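Local structure of AxyAgu115A (Amphibacillus xylanus NBRC 15112, 6NPS) at residues 242-247 against 297-302; 378-383 against 403-408. The protein is a family GH115 alpha-glucuronidase that probably hydrolyses glucuronic acid side groups from arabinoglucuronoxylan. The protein carries 3 engineered substitutions. All coordinates share one frame; numbering follows the deposited sequence.

Overall arrangement
Both contacts belong to one eight-stranded parallel sheet in the glycoside hydrolase family 115 region, a TIM-barrel fold, and their centres lie about 11 Å apart. Contact 1 comes first along the chain and is complete before contact 2 begins. It brings the loop after strand 241-242 against strand 298-300, the two strands between which the barrel closes, whereas contact 2 pairs neighbouring strands 379-383 and 405-410. Strand 348-351 lies between strands 298-300 and 379-383. Two apolar touches connect the contacts: Ile300 CD1 to Val378 CG1 and His246 CD2 to Tyr408 CE2, each 4.0 Å. His246 and Tyr408 both hydrogen-bond glycerol, consistent with a pocket at this part of the barrel.

Contact 1. Residues 242-247 against 297-302; sequences MGASHH and IITIGM
The backbone N of Ile297 donates to Met242 O at 2.9 Å, lying nearly in line with the carbonyl bond (C=O...N 172°). Two residues further along each chain, the hydroxyl of Thr299 takes over: OG1 donates to Ala244 O at 2.9 Å, approaching from above the carbonyl plane, 43° out of it. The first torsion of Thr299, -66°, sets OG1 beside its own backbone N and opposite the carbonyl carbon; the same setting brings the methyl CG2 to within 3.6 Å of Ser245 O. A water fills the interval between these bonds. It accepts from Ala244 N at 3.2 Å and donates to Ile297 O at 2.9 Å, joining two backbone atoms that stand 4.7 Å apart, and it also donates to Thr299 OG1 at 2.9 Å. Thr299 OG1 is thus gripped as both donor and acceptor. The segments run in the same direction, and between them the closure of the TIM barrel rests on one direct backbone bond, a side-chain hydroxyl and water, in place of a continuous ladder. A second water donates to Ile300 O and, weakly, to His246 O, where the backbones stand further apart around Ile300. Outward from the polar seam, Ala244 CB approaches Thr299 OG1 at 4.1 Å, Ile297 packs on Tyr212 and Met349, and Ile300 leans on helix 317-338. The His246 ring has Ser245 CB over one face, stacks with Tyr353 and hydrogen-bonds glycerol through NE2, while Ser245 OG is held by Glu248.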
ATOM      1  N   MET A 242      33.002  40.270  -6.773  1.00 32.91           N
ATOM      2  CA  MET A 242      32.234  39.274  -7.514  1.00 33.80           C
ATOM      3  C   MET A 242      32.984  37.947  -7.523  1.00 36.49           C
ATOM      4  O   MET A 242      34.213  37.907  -7.559  1.00 36.20           O
ATOM      5  CB  MET A 242      31.957  39.754  -8.946  1.00 33.79           C
ATOM      6  CG  MET A 242      30.986  40.957  -9.030  1.00 34.41           C
ATOM      7  SD  MET A 242      29.446  40.682  -8.060  1.00 35.90           S
ATOM      8  CE  MET A 242      28.820  39.197  -8.901  1.00 34.37           C
ATOM      9  N   GLY A 243      32.236  36.847  -7.475  1.00 33.55           N
ATOM     10  CA  GLY A 243      32.866  35.561  -7.736  1.00 30.02           C
ATOM     11  C   GLY A 243      32.009  34.701  -8.641  1.00 32.07           C
ATOM     12  O   GLY A 243      30.998  35.145  -9.199  1.00 32.92           O
ATOM     13  N   ALA A 244      32.380  33.432  -8.739  1.00 34.99           N
ATOM     14  CA  ALA A 244      31.687  32.547  -9.648  1.00 37.77           C
ATOM     15  C   ALA A 244      31.728  31.145  -9.087  1.00 36.82           C
ATOM     16  O   ALA A 244      32.645  30.775  -8.343  1.00 37.39           O
ATOM     17  CB  ALA A 244      32.327  32.590 -11.068  1.00 37.49           C
ATOM     18  N   SER A 245      30.735  30.348  -9.470  1.00 38.53           N
ATOM     19  CA  SER A 245      30.635  29.021  -8.918  1.00 44.53           C
ATOM     20  C   SER A 245      31.752  28.135  -9.461  1.00 46.88           C
ATOM     21  O   SER A 245      32.530  28.506 -10.350  1.00 41.17           O
ATOM     22  CB  SER A 245      29.260  28.424  -9.205  1.00 45.49           C
ATOM     23  OG  SER A 245      29.182  27.969 -10.554  1.00 46.95           O
ATOM     24  N   HIS A 246      31.753  26.915  -8.922  1.00 50.77           N
ATOM     25  CA  HIS A 246      32.772  25.898  -9.140  1.00 50.54           C
ATOM     26  C   HIS A 246      33.012  25.575 -10.606  1.00 50.08           C
ATOM     27  O   HIS A 246      34.099  25.094 -10.943  1.00 57.97           O
ATOM     28  CB  HIS A 246      32.348  24.626  -8.397  1.00 56.92           C
ATOM     29  CG  HIS A 246      30.864  24.426  -8.355  1.00 60.78           C
ATOM     30  ND1 HIS A 246      30.177  23.768  -9.355  1.00 61.10           N
ATOM     31  CD2 HIS A 246      29.931  24.803  -7.441  1.00 60.39           C
ATOM     32  CE1 HIS A 246      28.888  23.744  -9.060  1.00 62.55           C
ATOM     33  NE2 HIS A 246      28.713  24.355  -7.899  1.00 61.17           N
ATOM     34  N   HIS A 247      32.024  25.805 -11.447  1.00 48.15           N
ATOM     35  CA  HIS A 247      32.144  25.542 -12.862  1.00 49.36           C
ATOM     36  C   HIS A 247      32.169  26.758 -13.741  1.00 48.26           C
ATOM     37  O   HIS A 247      31.785  26.674 -14.857  1.00 49.22           O
ATOM     38  CB  HIS A 247      31.080  24.589 -13.356  1.00 66.15           C
ATOM     39  CG  HIS A 247      29.689  25.091 -13.233  1.00 77.81           C
ATOM     40  ND1 HIS A 247      28.972  25.552 -14.307  1.00 79.91           N
ATOM     41  CD2 HIS A 247      28.849  25.131 -12.185  1.00 80.16           C
ATOM     42  CE1 HIS A 247      27.765  25.900 -13.918  1.00 80.60           C
ATOM     43  NE2 HIS A 247      27.662  25.646 -12.631  1.00 81.24           N
ATOM     44  N   ILE A 297      37.090  37.577  -7.288  1.00 31.83           N
ATOM     45  CA  ILE A 297      37.935  36.422  -7.045  1.00 33.87           C
ATOM     46  C   ILE A 297      37.797  35.538  -8.271  1.00 37.63           C
ATOM     47  O   ILE A 297      36.673  35.262  -8.717  1.00 36.52           O
ATOM     48  CB  ILE A 297      37.521  35.693  -5.753  1.00 34.69           C
ATOM     49  CG1 ILE A 297      37.773  36.615  -4.540  1.00 31.33           C
ATOM     50  CG2 ILE A 297      38.272  34.346  -5.604  1.00 28.70           C
ATOM     51  CD1 ILE A 297      37.229  36.000  -3.243  1.00 34.99           C
ATOM     52  N   ILE A 298      38.926  35.191  -8.877  1.00 33.31           N
ATOM     53  CA  ILE A 298      38.921  34.385 -10.093  1.00 29.98           C
ATOM     54  C   ILE A 298      38.818  32.917  -9.717  1.00 33.70           C
ATOM     55  O   ILE A 298      39.657  32.390  -8.971  1.00 39.25           O
ATOM     56  CB  ILE A 298      40.183  34.630 -10.925  1.00 32.32           C
ATOM     57  CG1 ILE A 298      40.320  36.123 -11.265  1.00 33.58           C
ATOM     58  CG2 ILE A 298      40.157  33.734 -12.186  1.00 31.60           C
ATOM     59  CD1 ILE A 298      41.640  36.448 -12.016  1.00 32.67           C
ATOM     60  N   THR A 299      37.794  32.241 -10.231  1.00 35.76           N
ATOM     61  CA  THR A 299      37.692  30.809 -10.005  1.00 36.10           C
ATOM     62  C   THR A 299      38.584  30.095 -11.014  1.00 36.23           C
ATOM     63  O   THR A 299      38.670  30.492 -12.180  1.00 39.22           O
ATOM     64  CB  THR A 299      36.232  30.349 -10.100  1.00 41.58           C
ATOM     65  OG1 THR A 299      35.478  30.923  -9.012  1.00 40.29           O
ATOM     66  CG2 THR A 299      36.130  28.814 -10.001  1.00 44.65           C
ATOM     67  N   ILE A 300      39.314  29.079 -10.557  1.00 39.93           N
ATOM     68  CA  ILE A 300      40.166  28.304 -11.457  1.00 39.52           C
ATOM     69  C   ILE A 300      39.695  26.850 -11.409  1.00 41.47           C
ATOM     70  O   ILE A 300      38.842  26.485 -10.601  1.00 43.83           O
ATOM     71  CB  ILE A 300      41.661  28.437 -11.115  1.00 41.71           C
ATOM     72  CG1 ILE A 300      41.922  27.983  -9.669  1.00 40.43           C
ATOM     73  CG2 ILE A 300      42.126  29.906 -11.314  1.00 38.68           C
ATOM     74  CD1 ILE A 300      43.407  27.677  -9.374  1.00 39.92           C
ATOM     75  N   GLY A 301      40.250  26.026 -12.295  1.00 41.54           N
ATOM     76  CA  GLY A 301      39.765  24.670 -12.456  1.00 49.95           C
ATOM     77  C   GLY A 301      38.825  24.554 -13.649  1.00 51.63           C
ATOM     78  O   GLY A 301      38.680  25.487 -14.440  1.00 46.67           O
ATOM     79  N   MET A 302      38.145  23.395 -13.750  1.00 51.89           N
ATOM     80  CA  MET A 302      37.164  23.196 -14.818  1.00 58.03           C
ATOM     81  C   MET A 302      36.213  22.019 -14.607  1.00 65.37           C
ATOM     82  O   MET A 302      36.632  20.859 -14.702  1.00 68.60           O
ATOM     83  CB  MET A 302      37.887  23.008 -16.150  1.00 60.43           C
ATOM     84  CG  MET A 302      37.015  23.297 -17.354  1.00 62.67           C
ATOM     85  SD  MET A 302      37.755  22.608 -18.849  1.00 62.49           S
ATOM     86  CE  MET A 302      36.439  22.890 -20.057  1.00 63.79           C
TER
HETATM   87  O   HOH W   1      35.189  33.266  -7.281  1.00 36.21           O
HETATM   88  O   HOH W   2      36.963  25.462  -9.184  1.00 40.20           O

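Contact 2. Residues 378-383 against 403-408; sequences VILMLC and GGYGMY
Leu380 and Tyr405 lie side by side and point the same way, with Leu380 CB 3.7 Å from Tyr405 CD1. On the same face as these two, Leu382 CB meets Met407 CE at 3.7 Å; bends at the second and third torsions of Met407 (both 58°) fold its methyl back over the neighbouring strand. The other face carries Met381, Cys383 and Tyr408. Met381 SD reaches Tyr408 CB at 3.7 Å, and Cys383 SG sits at the edge of the Tyr408 ring, 5.5 Å from its centroid, in a sulfur-aromatic contact. Met381 packs on Met349, Ala351, Leu446 and Ile448 of the flanking strands; Tyr408, reaching across to Phe174 and Trp214, places this face inside the TIM barrel. Gly406 suits its position, since a side chain there would press tightly on Met381 CG. Around these groups the parallel ladder runs from Leu380 N to Gly404 O, then Gly406 N to Leu380 O at 2.8 Å, Leu382 N to Gly406 O at 2.7 Å and Tyr408 N to Leu382 O at 2.9 Å. The axes of the short strand segments are inclined by 30°. At the phenol ends, Tyr405 OH bonds Met398 O, while Tyr408 OH reaches Asn450 and glycerol. A leucine in place of Tyr405 is likely to leave the Met398 carbonyl without this mate and open a gap beside Leu380 CB. The chemistry therefore divides the work: the backbone bonds fix the register, apolar groups fill both faces, and the two phenol hydroxyls find polar partners on opposite faces, Tyr405 at a loop carbonyl and Tyr408 inside the barrel.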
ATOM      1  N   VAL A 378      46.356  30.044  -3.620  1.00 38.39           N
ATOM      2  CA  VAL A 378      44.967  29.872  -4.035  1.00 37.46           C
ATOM      3  C   VAL A 378      44.102  29.488  -2.833  1.00 38.43           C
ATOM      4  O   VAL A 378      44.483  28.632  -2.012  1.00 35.56           O
ATOM      5  CB  VAL A 378      44.865  28.816  -5.152  1.00 36.35           C
ATOM      6  CG1 VAL A 378      43.385  28.533  -5.493  1.00 36.64           C
ATOM      7  CG2 VAL A 378      45.618  29.281  -6.385  1.00 37.62           C
ATOM      8  N   ILE A 379      42.919  30.101  -2.730  1.00 35.59           N
ATOM      9  CA  ILE A 379      41.945  29.660  -1.734  1.00 36.95           C
ATOM     10  C   ILE A 379      41.383  28.304  -2.144  1.00 37.48           C
ATOM     11  O   ILE A 379      40.910  28.137  -3.268  1.00 36.03           O
ATOM     12  CB  ILE A 379      40.797  30.672  -1.605  1.00 38.86           C
ATOM     13  CG1 ILE A 379      41.315  32.053  -1.185  1.00 36.66           C
ATOM     14  CG2 ILE A 379      39.753  30.141  -0.602  1.00 35.96           C
ATOM     15  CD1 ILE A 379      40.381  33.170  -1.652  1.00 37.57           C
ATOM     16  N   LEU A 380      41.369  27.344  -1.214  1.00 38.98           N
ATOM     17  CA  LEU A 380      40.879  25.996  -1.503  1.00 36.97           C
ATOM     18  C   LEU A 380      39.501  25.900  -0.888  1.00 38.61           C
ATOM     19  O   LEU A 380      39.354  25.847   0.343  1.00 34.14           O
ATOM     20  CB  LEU A 380      41.837  24.932  -0.972  1.00 37.89           C
ATOM     21  CG  LEU A 380      43.238  24.961  -1.610  1.00 36.08           C
ATOM     22  CD1 LEU A 380      44.234  24.026  -0.941  1.00 37.18           C
ATOM     23  CD2 LEU A 380      43.142  24.587  -3.083  1.00 41.64           C
ATOM     24  N   MET A 381      38.477  25.936  -1.730  1.00 33.21           N
ATOM     25  CA  MET A 381      37.121  26.041  -1.216  1.00 33.19           C
ATOM     26  C   MET A 381      36.559  24.637  -1.028  1.00 37.94           C
ATOM     27  O   MET A 381      36.345  23.915  -2.012  1.00 34.56           O
ATOM     28  CB  MET A 381      36.222  26.860  -2.134  1.00 34.32           C
ATOM     29  CG  MET A 381      34.860  27.085  -1.444  1.00 43.33           C
ATOM     30  SD  MET A 381      33.685  27.933  -2.489  1.00 47.56           S
ATOM     31  CE  MET A 381      33.562  26.777  -3.830  1.00 43.74           C
ATOM     32  N   LEU A 382      36.368  24.239   0.237  1.00 30.68           N
ATOM     33  CA  LEU A 382      35.700  22.991   0.577  1.00 35.63           C
ATOM     34  C   LEU A 382      34.191  23.197   0.467  1.00 39.87           C
ATOM     35  O   LEU A 382      33.692  24.329   0.418  1.00 37.55           O
ATOM     36  CB  LEU A 382      36.079  22.534   2.001  1.00 35.21           C
ATOM     37  CG  LEU A 382      37.600  22.317   2.168  1.00 41.23           C
ATOM     38  CD1 LEU A 382      38.053  22.304   3.614  1.00 39.07           C
ATOM     39  CD2 LEU A 382      38.035  21.049   1.477  1.00 42.82           C
ATOM     40  N   CYS A 383      33.451  22.097   0.440  1.00 34.18           N
ATOM     41  CA  CYS A 383      32.016  22.202   0.223  1.00 33.72           C
ATOM     42  C   CYS A 383      31.332  21.259   1.189  1.00 34.18           C
ATOM     43  O   CYS A 383      31.910  20.227   1.564  1.00 32.83           O
ATOM     44  CB  CYS A 383      31.652  21.859  -1.232  1.00 41.29           C
ATOM     45  SG  CYS A 383      32.674  22.857  -2.429  1.00 59.60           S
ATOM     46  N   GLY A 403      47.140  30.847   1.376  1.00 45.72           N
ATOM     47  CA  GLY A 403      45.962  30.954   0.559  1.00 43.50           C
ATOM     48  C   GLY A 403      44.710  30.597   1.331  1.00 39.39           C
ATOM     49  O   GLY A 403      43.627  31.089   1.003  1.00 40.89           O
ATOM     50  N   GLY A 404      44.849  29.766   2.361  1.00 33.17           N
ATOM     51  CA  GLY A 404      43.701  29.458   3.201  1.00 33.85           C
ATOM     52  C   GLY A 404      42.623  28.631   2.501  1.00 33.98           C
ATOM     53  O   GLY A 404      42.783  28.118   1.380  1.00 37.91           O
ATOM     54  N   TYR A 405      41.486  28.528   3.189  1.00 30.71           N
ATOM     55  CA  TYR A 405      40.412  27.623   2.812  1.00 32.93           C
ATOM     56  C   TYR A 405      39.087  28.359   2.797  1.00 34.25           C
ATOM     57  O   TYR A 405      38.873  29.347   3.527  1.00 35.15           O
ATOM     58  CB  TYR A 405      40.322  26.416   3.780  1.00 34.53           C
ATOM     59  CG  TYR A 405      41.535  25.531   3.636  1.00 34.49           C
ATOM     60  CD1 TYR A 405      41.546  24.490   2.706  1.00 34.41           C
ATOM     61  CD2 TYR A 405      42.676  25.753   4.405  1.00 32.48           C
ATOM     62  CE1 TYR A 405      42.650  23.694   2.564  1.00 34.65           C
ATOM     63  CE2 TYR A 405      43.792  24.957   4.275  1.00 38.31           C
ATOM     64  CZ  TYR A 405      43.774  23.919   3.345  1.00 40.98           C
ATOM     65  OH  TYR A 405      44.899  23.125   3.160  1.00 44.27           O
ATOM     66  N   GLY A 406      38.187  27.835   1.985  1.00 31.92           N
ATOM     67  CA  GLY A 406      36.836  28.340   1.895  1.00 28.44           C
ATOM     68  C   GLY A 406      35.802  27.286   2.235  1.00 29.86           C
ATOM     69  O   GLY A 406      36.100  26.091   2.225  1.00 30.97           O
ATOM     70  N   MET A 407      34.582  27.704   2.526  1.00 30.49           N
ATOM     71  CA  MET A 407      33.484  26.756   2.716  1.00 28.81           C
ATOM     72  C   MET A 407      32.285  27.240   1.922  1.00 32.19           C
ATOM     73  O   MET A 407      31.883  28.410   2.022  1.00 28.23           O
ATOM     74  CB  MET A 407      33.104  26.588   4.194  1.00 27.97           C
ATOM     75  CG  MET A 407      31.879  25.595   4.427  1.00 31.94           C
ATOM     76  SD  MET A 407      32.224  23.920   3.755  1.00 36.73           S
ATOM     77  CE  MET A 407      33.713  23.493   4.646  1.00 31.10           C
ATOM     78  N   TYR A 408      31.727  26.334   1.125  1.00 30.16           N
ATOM     79  CA  TYR A 408      30.507  26.557   0.363  1.00 30.44           C
ATOM     80  C   TYR A 408      29.407  25.715   1.004  1.00 31.60           C
ATOM     81  O   TYR A 408      29.492  24.483   1.013  1.00 29.56           O
ATOM     82  CB  TYR A 408      30.752  26.185  -1.100  1.00 32.71           C
ATOM     83  CG  TYR A 408      29.527  26.240  -1.968  1.00 29.63           C
ATOM     84  CD1 TYR A 408      28.527  27.174  -1.740  1.00 29.61           C
ATOM     85  CD2 TYR A 408      29.384  25.349  -3.037  1.00 30.31           C
ATOM     86  CE1 TYR A 408      27.375  27.208  -2.548  1.00 28.83           C
ATOM     87  CE2 TYR A 408      28.261  25.389  -3.864  1.00 31.17           C
ATOM     88  CZ  TYR A 408      27.259  26.305  -3.601  1.00 30.72           C
ATOM     89  OH  TYR A 408      26.136  26.322  -4.403  1.00 30.90           O
TER